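Local atomic coordinates of mitochondrial association factor 1 (Toxoplasma gondii, PDB entry 6BXS), a protein that is encoded at a locus required for the parasite's direct manipulation of host mitochondria and has a macro domain, a fold known for binding ADP-ribose. Residues P41-L55 against N161-F174. Residues are numbered along the deposited sequence; the frame is centred on the assembly and turned at random.
Sequences PSKRVATVDAGTYGL and NEMNDVMLYTVAPF
Y169 sends its ring toward G51 and T52 because CG lies trans to the backbone N (chi1 -178°). R44 reaches D165 through a bend at chi3 (44°). The Y169 ring lies under G51, whose CA sits over one face, 3.6 Å from the ring centroid, as a CH-pi contact. Beyond it, Y169 OH accepts from T52 N at 2.7 Å and is also bonded to T52 OG1 and F56 O. These bonds anchor the hydroxyl, while G51 CA packs on the ring face. At the other end, R44 NH1 meets D165 OD1 at 2.6 Å, on the syn lone pair, with guanidinium and carboxylate planes 75° apart. R44 NH2 donates to E162 O, and R44 NE to P210 O. K209 binds the other oxygen of D165. Between these ends, strands 45-50 and 166-170 pair in parallel, from L168 N to T47 O (2.9 Å) through G51 N to T170 O (2.6 Å). One water joins V45 O, M163 O and V166 N where the strands part. V48 CG1 presses on T170 CG2 at 3.5 Å, on the face covered by helix 179-202. The contact joins two central strands of the macro-domain sheet. The buried R44 and D165 pair their charges, and the D165 carboxylate, shared with K209, is probably kept ionised.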
loop_
_atom_site.group_PDB
_atom_site.type_symbol
_atom_site.label_atom_id
_atom_site.label_comp_id
_atom_site.label_asym_id
_atom_site.label_seq_id
_atom_site.Cartn_x
_atom_site.Cartn_y
_atom_site.Cartn_z
ATOM N N PRO A 41 17.342 -6.262 5.065
ATOM C CA PRO A 41 16.214 -6.352 5.996
ATOM C C PRO A 41 16.330 -7.546 6.936
ATOM O O PRO A 41 16.911 -8.566 6.562
ATOM C CB PRO A 41 15.014 -6.508 5.064
ATOM C CG PRO A 41 15.567 -7.239 3.889
ATOM C CD PRO A 41 16.989 -6.768 3.727
ATOM N N SER A 42 15.784 -7.413 8.140
ATOM C CA SER A 42 15.759 -8.509 9.101
ATOM C C SER A 42 14.436 -9.264 9.020
ATOM O O SER A 42 14.318 -10.383 9.523
ATOM C CB SER A 42 15.983 -7.982 10.519
ATOM O OG SER A 42 15.090 -6.923 10.818
ATOM N N LYS A 43 13.444 -8.645 8.385
ATOM C CA LYS A 43 12.132 -9.258 8.224
ATOM C C LYS A 43 11.542 -8.915 6.860
ATOM O O LYS A 43 12.066 -8.065 6.136
ATOM C CB LYS A 43 11.192 -8.808 9.342
ATOM C CG LYS A 43 10.845 -7.332 9.307
ATOM C CD LYS A 43 10.236 -6.864 10.621
ATOM C CE LYS A 43 11.261 -6.869 11.744
ATOM N NZ LYS A 43 10.854 -6.001 12.881
ATOM N N ARG A 44 10.449 -9.588 6.517
ATOM C CA ARG A 44 9.829 -9.425 5.210
ATOM C C ARG A 44 8.838 -8.265 5.216
ATOM O O ARG A 44 7.699 -8.406 5.665
ATOM C CB ARG A 44 9.126 -10.713 4.789
ATOM C CG ARG A 44 9.979 -11.970 4.936
ATOM C CD ARG A 44 9.224 -13.202 4.458
ATOM N NE ARG A 44 8.526 -12.928 3.207
ATOM C CZ ARG A 44 9.094 -12.954 2.005
ATOM N NH1 ARG A 44 8.373 -12.672 0.931
ATOM N NH2 ARG A 44 10.377 -13.264 1.871
ATOM N N VAL A 45 9.287 -7.121 4.713
ATOM C CA VAL A 45 8.469 -5.915 4.667
ATOM C C VAL A 45 7.898 -5.707 3.268
ATOM O O VAL A 45 8.644 -5.636 2.294
ATOM C CB VAL A 45 9.282 -4.670 5.067
ATOM C CG1 VAL A 45 8.375 -3.444 5.166
ATOM C CG2 VAL A 45 10.008 -4.907 6.383
ATOM N N ALA A 46 6.573 -5.616 3.179
ATOM C CA ALA A 46 5.898 -5.329 1.920
ATOM C C ALA A 46 5.497 -3.861 1.870
ATOM O O ALA A 46 4.760 -3.384 2.727
ATOM C CB ALA A 46 4.678 -6.219 1.752
ATOM N N THR A 47 5.986 -3.147 0.862
ATOM C CA THR A 47 5.714 -1.722 0.742
ATOM C C THR A 47 4.479 -1.481 -0.125
ATOM O O THR A 47 4.293 -2.125 -1.159
ATOM C CB THR A 47 6.922 -0.976 0.156
ATOM O OG1 THR A 47 8.072 -1.232 0.974
ATOM C CG2 THR A 47 6.662 0.521 0.108
ATOM N N VAL A 48 3.640 -0.545 0.313
ATOM C CA VAL A 48 2.366 -0.270 -0.341
ATOM C C VAL A 48 2.488 0.885 -1.327
ATOM O O VAL A 48 2.719 2.028 -0.939
ATOM C CB VAL A 48 1.270 0.059 0.693
ATOM C CG1 VAL A 48 -0.013 0.527 0.004
ATOM C CG2 VAL A 48 0.992 -1.156 1.574
ATOM N N ASP A 49 2.316 0.575 -2.607
ATOM C CA ASP A 49 2.368 1.581 -3.657
ATOM C C ASP A 49 1.136 2.477 -3.619
ATOM O O ASP A 49 0.007 1.986 -3.631
ATOM C CB ASP A 49 2.476 0.905 -5.024
ATOM C CG ASP A 49 2.823 1.878 -6.139
ATOM O OD1 ASP A 49 2.825 3.106 -5.900
ATOM O OD2 ASP A 49 3.085 1.409 -7.267
ATOM N N ALA A 50 1.349 3.788 -3.574
ATOM C CA ALA A 50 0.250 4.733 -3.728
ATOM C C ALA A 50 -0.193 4.727 -5.187
ATOM O O ALA A 50 0.321 5.487 -6.008
ATOM C CB ALA A 50 0.665 6.127 -3.291
ATOM N N GLY A 51 -1.153 3.862 -5.494
ATOM C CA GLY A 51 -1.521 3.564 -6.865
ATOM C C GLY A 51 -2.352 4.625 -7.555
ATOM O O GLY A 51 -2.864 5.549 -6.925
ATOM N N THR A 52 -2.485 4.472 -8.869
ATOM C CA THR A 52 -3.274 5.378 -9.691
ATOM C C THR A 52 -4.648 4.774 -9.960
ATOM O O THR A 52 -4.836 3.565 -9.857
ATOM C CB THR A 52 -2.579 5.665 -11.032
ATOM O OG1 THR A 52 -2.398 4.434 -11.735
ATOM C CG2 THR A 52 -1.221 6.323 -10.810
ATOM N N TYR A 53 -5.602 5.624 -10.318
ATOM C CA TYR A 53 -6.958 5.178 -10.611
ATOM C C TYR A 53 -7.006 4.301 -11.862
ATOM O O TYR A 53 -7.949 3.534 -12.053
ATOM C CB TYR A 53 -7.877 6.392 -10.766
ATOM C CG TYR A 53 -7.867 7.287 -9.545
ATOM C CD1 TYR A 53 -8.320 6.816 -8.320
ATOM C CD2 TYR A 53 -7.395 8.594 -9.610
ATOM C CE1 TYR A 53 -8.308 7.615 -7.194
ATOM C CE2 TYR A 53 -7.381 9.405 -8.485
ATOM C CZ TYR A 53 -7.837 8.908 -7.280
ATOM O OH TYR A 53 -7.827 9.703 -6.156
ATOM N N GLY A 54 -5.977 4.407 -12.700
ATOM C CA GLY A 54 -5.863 3.578 -13.888
ATOM C C GLY A 54 -5.142 2.263 -13.635
ATOM O O GLY A 54 -5.041 1.428 -14.533
ATOM N N LEU A 55 -4.624 2.095 -12.419
ATOM C CA LEU A 55 -4.059 0.823 -11.956
ATOM C C LEU A 55 -2.745 0.412 -12.632
ATOM O O LEU A 55 -2.440 -0.778 -12.703
ATOM C CB LEU A 55 -5.078 -0.309 -12.143
ATOM C CG LEU A 55 -6.494 -0.089 -11.608
ATOM C CD1 LEU A 55 -7.331 -1.344 -11.833
ATOM C CD2 LEU A 55 -6.472 0.287 -10.137
ATOM N N ASN A 161 17.367 -9.092 -2.625
ATOM C CA ASN A 161 17.137 -9.765 -1.352
ATOM C C ASN A 161 15.788 -10.476 -1.334
ATOM O O ASN A 161 14.749 -9.850 -1.542
ATOM C CB ASN A 161 17.211 -8.768 -0.195
ATOM C CG ASN A 161 17.380 -9.449 1.150
ATOM O OD1 ASN A 161 16.471 -10.120 1.638
ATOM N ND2 ASN A 161 18.549 -9.279 1.756
ATOM N N GLU A 162 15.822 -11.780 -1.072
ATOM C CA GLU A 162 14.626 -12.623 -1.036
ATOM C C GLU A 162 13.495 -12.029 -0.194
ATOM O O GLU A 162 12.319 -12.259 -0.474
ATOM C CB GLU A 162 14.989 -14.010 -0.492
ATOM C CG GLU A 162 13.892 -15.059 -0.621
ATOM C CD GLU A 162 13.892 -16.047 0.533
ATOM O OE1 GLU A 162 13.509 -15.653 1.658
ATOM O OE2 GLU A 162 14.279 -17.215 0.317
ATOM N N MET A 163 13.854 -11.266 0.835
ATOM C CA MET A 163 12.866 -10.737 1.772
ATOM C C MET A 163 12.108 -9.520 1.239
ATOM O O MET A 163 11.152 -9.065 1.868
ATOM C CB MET A 163 13.542 -10.362 3.092
ATOM C CG MET A 163 14.084 -11.544 3.877
ATOM S SD MET A 163 14.732 -11.039 5.481
ATOM C CE MET A 163 15.131 -12.631 6.199
ATOM N N ASN A 164 12.531 -9.001 0.088
ATOM C CA ASN A 164 11.931 -7.793 -0.481
ATOM C C ASN A 164 11.016 -8.073 -1.676
ATOM O O ASN A 164 10.710 -7.166 -2.448
ATOM C CB ASN A 164 13.033 -6.815 -0.909
ATOM C CG ASN A 164 13.820 -6.270 0.267
ATOM O OD1 ASN A 164 13.328 -6.229 1.393
ATOM N ND2 ASN A 164 15.050 -5.841 0.005
ATOM N N ASP A 165 10.563 -9.315 -1.813
ATOM C CA ASP A 165 9.868 -9.739 -3.028
ATOM C C ASP A 165 8.344 -9.726 -2.908
ATOM O O ASP A 165 7.654 -10.416 -3.660
ATOM C CB ASP A 165 10.336 -11.140 -3.425
ATOM C CG ASP A 165 9.967 -12.190 -2.401
ATOM O OD1 ASP A 165 9.562 -11.823 -1.278
ATOM O OD2 ASP A 165 10.093 -13.389 -2.719
ATOM N N VAL A 166 7.822 -8.953 -1.959
ATOM C CA VAL A 166 6.385 -8.708 -1.873
ATOM C C VAL A 166 6.106 -7.212 -1.886
ATOM O O VAL A 166 6.729 -6.450 -1.146
ATOM C CB VAL A 166 5.763 -9.321 -0.605
ATOM C CG1 VAL A 166 4.270 -9.006 -0.534
ATOM C CG2 VAL A 166 5.985 -10.822 -0.573
ATOM N N MET A 167 5.167 -6.804 -2.734
ATOM C CA MET A 167 4.714 -5.422 -2.777
ATOM C C MET A 167 3.198 -5.389 -2.743
ATOM O O MET A 167 2.539 -6.374 -3.075
ATOM C CB MET A 167 5.228 -4.705 -4.031
ATOM C CG MET A 167 4.700 -5.265 -5.348
ATOM S SD MET A 167 5.043 -4.194 -6.762
ATOM C CE MET A 167 3.885 -2.852 -6.490
ATOM N N LEU A 168 2.654 -4.253 -2.324
ATOM C CA LEU A 168 1.228 -4.002 -2.430
ATOM C C LEU A 168 0.992 -2.754 -3.270
ATOM O O LEU A 168 1.891 -1.936 -3.460
ATOM C CB LEU A 168 0.590 -3.849 -1.048
ATOM C CG LEU A 168 0.350 -5.144 -0.264
ATOM C CD1 LEU A 168 1.286 -5.219 0.924
ATOM C CD2 LEU A 168 -1.100 -5.255 0.188
ATOM N N TYR A 169 -0.232 -2.634 -3.768
ATOM C CA TYR A 169 -0.644 -1.532 -4.627
ATOM C C TYR A 169 -2.078 -1.204 -4.243
ATOM O O TYR A 169 -2.933 -2.090 -4.221
ATOM C CB TYR A 169 -0.522 -1.922 -6.107
ATOM C CG TYR A 169 -0.866 -0.841 -7.120
ATOM C CD1 TYR A 169 -2.182 -0.437 -7.323
ATOM C CD2 TYR A 169 0.123 -0.258 -7.905
ATOM C CE1 TYR A 169 -2.497 0.533 -8.260
ATOM C CE2 TYR A 169 -0.185 0.713 -8.847
ATOM C CZ TYR A 169 -1.496 1.104 -9.020
ATOM O OH TYR A 169 -1.809 2.068 -9.953
ATOM N N THR A 170 -2.333 0.057 -3.907
ATOM C CA THR A 170 -3.659 0.467 -3.459
ATOM C C THR A 170 -4.027 1.837 -4.019
ATOM O O THR A 170 -3.156 2.650 -4.336
ATOM C CB THR A 170 -3.754 0.492 -1.910
ATOM O OG1 THR A 170 -5.130 0.531 -1.515
ATOM C CG2 THR A 170 -3.013 1.690 -1.317
ATOM N N VAL A 171 -5.330 2.077 -4.134
ATOM C CA VAL A 171 -5.854 3.299 -4.733
ATOM C C VAL A 171 -6.604 4.121 -3.693
ATOM O O VAL A 171 -7.655 3.710 -3.201
ATOM C CB VAL A 171 -6.796 2.984 -5.913
ATOM C CG1 VAL A 171 -7.354 4.266 -6.524
ATOM C CG2 VAL A 171 -6.067 2.169 -6.972
ATOM N N ALA A 172 -6.058 5.290 -3.377
ATOM C CA ALA A 172 -6.611 6.153 -2.341
ATOM C C ALA A 172 -7.669 7.093 -2.911
ATOM O O ALA A 172 -7.628 7.429 -4.094
ATOM C CB ALA A 172 -5.499 6.951 -1.683
ATOM N N PRO A 173 -8.618 7.529 -2.068
ATOM C CA PRO A 173 -9.657 8.460 -2.524
ATOM C C PRO A 173 -9.106 9.852 -2.810
ATOM O O PRO A 173 -8.201 10.309 -2.111
ATOM C CB PRO A 173 -10.638 8.492 -1.350
ATOM C CG PRO A 173 -9.816 8.153 -0.164
ATOM C CD PRO A 173 -8.780 7.181 -0.645
ATOM N N PHE A 174 -9.644 10.513 -3.829
ATOM C CA PHE A 174 -9.216 11.862 -4.174
ATOM C C PHE A 174 -9.703 12.834 -3.107
ATOM O O PHE A 174 -10.805 12.687 -2.580
ATOM C CB PHE A 174 -9.741 12.263 -5.556
ATOM C CG PHE A 174 -9.161 13.545 -6.074
ATOM C CD1 PHE A 174 -7.822 13.626 -6.420
ATOM C CD2 PHE A 174 -9.956 14.668 -6.221
ATOM C CE1 PHE A 174 -7.285 14.808 -6.898
ATOM C CE2 PHE A 174 -9.425 15.852 -6.699
ATOM C CZ PHE A 174 -8.089 15.921 -7.038
HETATM O O HOH W 1 8.764 -8.370 0.982
#